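Local coordinates for protein dermonecrotic toxin (Pasteurella multocida, PDB 2EBF) that acts as a potent mitogen and dermonecrotic toxin that induces bone resorption and is linked to severe atrophic rhinitis in pigs, the chain being its C-terminal region, at residues L261-I274 against F292-E306. Numbering follows the deposited sequence.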
loop_
_atom_site.group_PDB
_atom_site.type_symbol
_atom_site.label_atom_id
_atom_site.label_comp_id
_atom_site.label_asym_id
_atom_site.label_seq_id
_atom_site.Cartn_x
_atom_site.Cartn_y
_atom_site.Cartn_z
ATOM N N LEU A 261 23.261 -13.573 -20.336
ATOM C CA LEU A 261 22.989 -14.337 -19.117
ATOM C C LEU A 261 21.628 -13.964 -18.535
ATOM O O LEU A 261 21.335 -12.788 -18.317
ATOM C CB LEU A 261 24.090 -14.095 -18.084
ATOM C CG LEU A 261 23.916 -14.536 -16.628
ATOM C CD1 LEU A 261 24.010 -16.043 -16.484
ATOM C CD2 LEU A 261 24.954 -13.849 -15.759
ATOM N N TYR A 262 20.814 -14.986 -18.288
ATOM C CA TYR A 262 19.458 -14.823 -17.778
ATOM C C TYR A 262 19.373 -15.432 -16.388
ATOM O O TYR A 262 19.783 -16.579 -16.180
ATOM C CB TYR A 262 18.462 -15.507 -18.715
ATOM C CG TYR A 262 18.496 -14.961 -20.124
ATOM C CD1 TYR A 262 19.439 -15.412 -21.054
ATOM C CD2 TYR A 262 17.591 -13.988 -20.528
ATOM C CE1 TYR A 262 19.473 -14.900 -22.348
ATOM C CE2 TYR A 262 17.618 -13.468 -21.816
ATOM C CZ TYR A 262 18.557 -13.929 -22.722
ATOM O OH TYR A 262 18.571 -13.405 -23.994
ATOM N N ILE A 263 18.844 -14.655 -15.443
ATOM C CA ILE A 263 18.819 -15.048 -14.039
ATOM C C ILE A 263 17.383 -15.118 -13.509
ATOM O O ILE A 263 16.574 -14.202 -13.736
ATOM C CB ILE A 263 19.690 -14.088 -13.181
ATOM C CG1 ILE A 263 21.164 -14.188 -13.605
ATOM C CG2 ILE A 263 19.533 -14.381 -11.691
ATOM C CD1 ILE A 263 22.022 -12.999 -13.201
ATOM N N GLY A 264 17.081 -16.209 -12.804
ATOM C CA GLY A 264 15.759 -16.431 -12.221
ATOM C C GLY A 264 15.706 -16.376 -10.701
ATOM O O GLY A 264 14.620 -16.413 -10.122
ATOM N N HIS A 265 16.866 -16.300 -10.051
ATOM C CA HIS A 265 16.928 -16.152 -8.595
ATOM C C HIS A 265 16.939 -14.681 -8.254
ATOM O O HIS A 265 17.688 -13.912 -8.847
ATOM C CB HIS A 265 18.189 -16.783 -8.011
ATOM C CG HIS A 265 18.403 -18.206 -8.410
ATOM N ND1 HIS A 265 18.016 -19.264 -7.618
ATOM C CD2 HIS A 265 18.976 -18.748 -9.511
ATOM C CE1 HIS A 265 18.337 -20.399 -8.215
ATOM N NE2 HIS A 265 18.921 -20.112 -9.365
ATOM N N SER A 266 16.130 -14.290 -7.277
ATOM C CA SER A 266 16.064 -12.891 -6.890
ATOM C C SER A 266 17.344 -12.469 -6.175
ATOM O O SER A 266 18.028 -13.291 -5.551
ATOM C CB SER A 266 14.837 -12.638 -6.011
ATOM O OG SER A 266 14.986 -13.244 -4.739
ATOM N N TYR A 267 17.671 -11.188 -6.293
ATOM C CA TYR A 267 18.801 -10.589 -5.599
ATOM C C TYR A 267 18.882 -11.047 -4.144
ATOM O O TYR A 267 19.934 -11.488 -3.679
ATOM C CB TYR A 267 18.685 -9.062 -5.659
ATOM C CG TYR A 267 19.736 -8.321 -4.869
ATOM C CD1 TYR A 267 19.379 -7.316 -3.975
ATOM C CD2 TYR A 267 21.087 -8.618 -5.021
ATOM C CE1 TYR A 267 20.347 -6.624 -3.253
ATOM C CE2 TYR A 267 22.058 -7.941 -4.306
ATOM C CZ TYR A 267 21.690 -6.951 -3.426
ATOM O OH TYR A 267 22.666 -6.287 -2.717
ATOM N N GLU A 268 17.758 -10.950 -3.439
ATOM C CA GLU A 268 17.702 -11.252 -2.007
ATOM C C GLU A 268 17.865 -12.735 -1.713
ATOM O O GLU A 268 18.476 -13.109 -0.707
ATOM C CB GLU A 268 16.396 -10.735 -1.399
ATOM C CG GLU A 268 16.278 -9.215 -1.381
ATOM C CD GLU A 268 15.512 -8.658 -2.571
ATOM O OE1 GLU A 268 15.238 -9.415 -3.534
ATOM O OE2 GLU A 268 15.175 -7.452 -2.535
ATOM N N GLU A 269 17.314 -13.573 -2.584
ATOM C CA GLU A 269 17.495 -15.011 -2.464
ATOM C C GLU A 269 18.980 -15.369 -2.528
ATOM O O GLU A 269 19.489 -16.130 -1.697
ATOM C CB GLU A 269 16.737 -15.745 -3.563
ATOM C CG GLU A 269 17.054 -17.236 -3.606
ATOM C CD GLU A 269 16.391 -17.955 -4.749
ATOM O OE1 GLU A 269 16.744 -19.125 -4.990
ATOM O OE2 GLU A 269 15.519 -17.364 -5.412
ATOM N N MET A 270 19.672 -14.811 -3.517
ATOM C CA MET A 270 21.097 -15.057 -3.678
ATOM C C MET A 270 21.907 -14.518 -2.506
ATOM O O MET A 270 22.798 -15.205 -2.004
ATOM C CB MET A 270 21.595 -14.459 -4.987
ATOM C CG MET A 270 21.005 -15.121 -6.199
ATOM S SD MET A 270 21.901 -14.617 -7.668
ATOM C CE MET A 270 21.106 -15.643 -8.896
ATOM N N PHE A 271 21.586 -13.306 -2.064
ATOM C CA PHE A 271 22.315 -12.660 -0.974
ATOM C C PHE A 271 22.299 -13.468 0.324
ATOM O O PHE A 271 23.309 -13.533 1.030
ATOM C CB PHE A 271 21.771 -11.258 -0.711
ATOM C CG PHE A 271 22.491 -10.521 0.384
ATOM C CD1 PHE A 271 23.567 -9.688 0.087
ATOM C CD2 PHE A 271 22.099 -10.661 1.711
ATOM C CE1 PHE A 271 24.237 -9.003 1.095
ATOM C CE2 PHE A 271 22.764 -9.980 2.731
ATOM C CZ PHE A 271 23.838 -9.146 2.417
ATOM N N TYR A 272 21.155 -14.069 0.638
ATOM C CA TYR A 272 20.998 -14.805 1.898
ATOM C C TYR A 272 21.385 -16.281 1.811
ATOM O O TYR A 272 21.494 -16.953 2.836
ATOM C CB TYR A 272 19.579 -14.620 2.465
ATOM C CG TYR A 272 19.401 -13.275 3.134
ATOM C CD1 TYR A 272 18.584 -12.281 2.574
ATOM C CD2 TYR A 272 20.082 -12.979 4.315
ATOM C CE1 TYR A 272 18.444 -11.036 3.198
ATOM C CE2 TYR A 272 19.951 -11.742 4.936
ATOM C CZ TYR A 272 19.134 -10.778 4.376
ATOM O OH TYR A 272 19.019 -9.567 5.018
ATOM N N SER A 273 21.612 -16.774 0.599
ATOM C CA SER A 273 22.048 -18.153 0.398
ATOM C C SER A 273 23.492 -18.272 -0.114
ATOM O O SER A 273 24.025 -19.379 -0.206
ATOM C CB SER A 273 21.076 -18.911 -0.526
ATOM O OG SER A 273 21.009 -18.316 -1.814
ATOM N N ILE A 274 24.124 -17.140 -0.433
ATOM C CA ILE A 274 25.484 -17.145 -0.985
ATOM C C ILE A 274 26.426 -16.193 -0.231
ATOM O O ILE A 274 26.252 -14.971 -0.271
ATOM C CB ILE A 274 25.488 -16.847 -2.513
ATOM C CG1 ILE A 274 24.702 -17.920 -3.277
ATOM C CG2 ILE A 274 26.911 -16.753 -3.045
ATOM C CD1 ILE A 274 24.289 -17.519 -4.689
ATOM N N PHE A 292 30.409 -16.446 -8.718
ATOM C CA PHE A 292 29.384 -15.975 -9.646
ATOM C C PHE A 292 28.693 -14.702 -9.148
ATOM O O PHE A 292 28.553 -13.731 -9.896
ATOM C CB PHE A 292 28.362 -17.091 -9.896
ATOM C CG PHE A 292 27.154 -16.654 -10.675
ATOM C CD1 PHE A 292 27.169 -16.654 -12.069
ATOM C CD2 PHE A 292 25.992 -16.244 -10.013
ATOM C CE1 PHE A 292 26.050 -16.248 -12.799
ATOM C CE2 PHE A 292 24.866 -15.839 -10.730
ATOM C CZ PHE A 292 24.894 -15.840 -12.126
ATOM N N PHE A 293 28.285 -14.711 -7.883
ATOM C CA PHE A 293 27.563 -13.592 -7.282
ATOM C C PHE A 293 28.488 -12.409 -7.013
ATOM O O PHE A 293 28.091 -11.253 -7.182
ATOM C CB PHE A 293 26.860 -14.051 -5.991
ATOM C CG PHE A 293 25.884 -13.045 -5.425
ATOM C CD1 PHE A 293 26.039 -12.567 -4.125
ATOM C CD2 PHE A 293 24.806 -12.585 -6.183
ATOM C CE1 PHE A 293 25.137 -11.647 -3.587
ATOM C CE2 PHE A 293 23.897 -11.654 -5.650
ATOM C CZ PHE A 293 24.068 -11.187 -4.356
ATOM N N SER A 294 29.724 -12.702 -6.609
ATOM C CA SER A 294 30.734 -11.669 -6.351
ATOM C C SER A 294 31.030 -10.808 -7.579
ATOM O O SER A 294 31.220 -9.594 -7.459
ATOM C CB SER A 294 32.036 -12.300 -5.844
ATOM O OG SER A 294 31.845 -12.867 -4.564
ATOM N N MET A 295 31.076 -11.434 -8.754
ATOM C CA MET A 295 31.328 -10.679 -9.978
ATOM C C MET A 295 30.091 -10.000 -10.535
ATOM O O MET A 295 30.211 -8.962 -11.180
ATOM C CB MET A 295 32.065 -11.490 -11.050
ATOM C CG MET A 295 31.441 -12.787 -11.511
ATOM S SD MET A 295 32.744 -13.685 -12.389
ATOM C CE MET A 295 31.939 -15.233 -12.766
ATOM N N LEU A 296 28.911 -10.569 -10.289
ATOM C CA LEU A 296 27.661 -9.843 -10.550
ATOM C C LEU A 296 27.676 -8.508 -9.826
ATOM O O LEU A 296 27.362 -7.469 -10.413
ATOM C CB LEU A 296 26.439 -10.638 -10.096
ATOM C CG LEU A 296 25.811 -11.698 -10.997
ATOM C CD1 LEU A 296 24.551 -12.207 -10.322
ATOM C CD2 LEU A 296 25.480 -11.148 -12.375
ATOM N N GLN A 297 28.056 -8.547 -8.551
ATOM C CA GLN A 297 28.107 -7.351 -7.721
ATOM C C GLN A 297 29.216 -6.396 -8.158
ATOM O O GLN A 297 29.087 -5.185 -7.996
ATOM C CB GLN A 297 28.246 -7.724 -6.243
ATOM C CG GLN A 297 27.003 -8.407 -5.672
ATOM C CD GLN A 297 27.139 -8.765 -4.207
ATOM O OE1 GLN A 297 26.481 -8.171 -3.349
ATOM N NE2 GLN A 297 27.998 -9.736 -3.910
ATOM N N GLU A 298 30.303 -6.942 -8.706
ATOM C CA GLU A 298 31.362 -6.094 -9.262
ATOM C C GLU A 298 30.907 -5.405 -10.539
ATOM O O GLU A 298 31.147 -4.207 -10.712
ATOM C CB GLU A 298 32.666 -6.866 -9.482
ATOM C CG GLU A 298 33.451 -7.033 -8.193
ATOM C CD GLU A 298 34.924 -7.351 -8.398
ATOM O OE1 GLU A 298 35.465 -7.119 -9.508
ATOM O OE2 GLU A 298 35.539 -7.826 -7.420
ATOM N N VAL A 299 30.243 -6.156 -11.417
ATOM C CA VAL A 299 29.634 -5.581 -12.623
ATOM C C VAL A 299 28.635 -4.478 -12.259
ATOM O O VAL A 299 28.605 -3.430 -12.906
ATOM C CB VAL A 299 28.956 -6.661 -13.508
ATOM C CG1 VAL A 299 28.126 -6.021 -14.620
ATOM C CG2 VAL A 299 29.999 -7.581 -14.118
ATOM N N GLN A 300 27.846 -4.722 -11.211
ATOM C CA GLN A 300 26.835 -3.783 -10.732
ATOM C C GLN A 300 27.427 -2.420 -10.375
ATOM O O GLN A 300 26.849 -1.381 -10.702
ATOM C CB GLN A 300 26.112 -4.384 -9.523
ATOM C CG GLN A 300 25.113 -3.462 -8.849
ATOM C CD GLN A 300 24.733 -3.922 -7.459
ATOM O OE1 GLN A 300 24.279 -3.125 -6.638
ATOM N NE2 GLN A 300 24.913 -5.207 -7.186
ATOM N N GLY A 301 28.576 -2.437 -9.701
ATOM C CA GLY A 301 29.271 -1.211 -9.323
ATOM C C GLY A 301 28.471 -0.304 -8.405
ATOM O O GLY A 301 27.914 -0.753 -7.400
ATOM N N ASP A 302 28.405 0.973 -8.772
ATOM C CA ASP A 302 27.741 2.002 -7.973
ATOM C C ASP A 302 26.230 2.048 -8.218
ATOM O O ASP A 302 25.508 2.810 -7.564
ATOM C CB ASP A 302 28.371 3.374 -8.259
ATOM C CG ASP A 302 28.216 3.809 -9.720
ATOM O OD1 ASP A 302 28.253 2.943 -10.628
ATOM O OD2 ASP A 302 28.068 5.026 -9.969
ATOM N N LEU A 303 25.758 1.237 -9.161
ATOM C CA LEU A 303 24.335 1.164 -9.482
ATOM C C LEU A 303 23.597 0.312 -8.457
ATOM O O LEU A 303 24.221 -0.424 -7.683
ATOM C CB LEU A 303 24.129 0.581 -10.887
ATOM C CG LEU A 303 24.679 1.354 -12.095
ATOM C CD1 LEU A 303 24.197 0.720 -13.387
ATOM C CD2 LEU A 303 24.270 2.816 -12.042
ATOM N N GLY A 304 22.268 0.420 -8.445
ATOM C CA GLY A 304 21.435 -0.543 -7.731
ATOM C C GLY A 304 21.389 -1.831 -8.531
ATOM O O GLY A 304 21.539 -1.809 -9.757
ATOM N N PHE A 305 21.191 -2.956 -7.849
ATOM C CA PHE A 305 21.229 -4.266 -8.513
ATOM C C PHE A 305 20.156 -4.352 -9.586
ATOM O O PHE A 305 20.427 -4.718 -10.739
ATOM C CB PHE A 305 21.076 -5.407 -7.500
ATOM C CG PHE A 305 21.273 -6.780 -8.091
ATOM C CD1 PHE A 305 22.530 -7.397 -8.057
ATOM C CD2 PHE A 305 20.208 -7.460 -8.675
ATOM C CE1 PHE A 305 22.717 -8.668 -8.601
ATOM C CE2 PHE A 305 20.385 -8.724 -9.224
ATOM C CZ PHE A 305 21.642 -9.331 -9.189
ATOM N N GLU A 306 18.932 -4.004 -9.200
ATOM C CA GLU A 306 17.807 -4.019 -10.124
ATOM C C GLU A 306 17.958 -2.945 -11.198
ATOM O O GLU A 306 17.653 -3.188 -12.360
ATOM C CB GLU A 306 16.492 -3.850 -9.362
ATOM C CG GLU A 306 16.200 -5.001 -8.397
ATOM C CD GLU A 306 16.772 -4.786 -7.003
ATOM O OE1 GLU A 306 17.457 -3.765 -6.773
ATOM O OE2 GLU A 306 16.521 -5.642 -6.131
HETATM O O HOH W 1 15.729 -5.201 -3.630
#
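Tyr267 lays its ring on that of Phe305 in an offset stack, centroids 4.6 Å apart and planes 20° from parallel. Phe305 CB rides over the centre of the tyrosine ring, while Tyr267 CD2 lies over the rim of the flat face that phenylalanine offers. With CG anti to the backbone N (chi1 175°), Tyr267 swings off its helix as a knob among Phe293, Gln297, Phe305 and Glu306; its CE2 meets the edge of Phe293 at CZ (3.8 Å). Phe293 is covered by Met270, with CB over one face and SD oblique, 4.8 Å from the ring centroid, in a Met-aromatic contact. Unbranched and extended, methionine suits this place: its CE runs on to the edge of Phe292 (CE2, 4.2 Å).

Helices 267-273 and 292-300, inclined at 128°, meet through large side chains, their axes 11.3 Å apart. Strand 260-263, the middle of a three-stranded antiparallel sheet within the C2 family region, adds Ile263, which meets Leu296 tip to tip (CD1 to CD1, 3.9 Å), and Leu261, whose CD2 touches Phe292; branched residues here bridge strand and helix with methyl groups. Leu242 of helix 234-248 also packs on Leu261 and Phe292.

Farther out, one water donates to both Glu268 OE2 and Glu306 OE2, probably easing repulsion across their 4.2 Å separation; Asn465 N also bonds to Glu268 OE2. Ser266 is the N-cap of helix 267-273, its short hydroxyl accepting from Glu269 N. His265 ND1 gives Glu269 OE1 a nearly straight hydrogen bond from well above the carboxylate plane, while its NE2 accepts from Lys253 N.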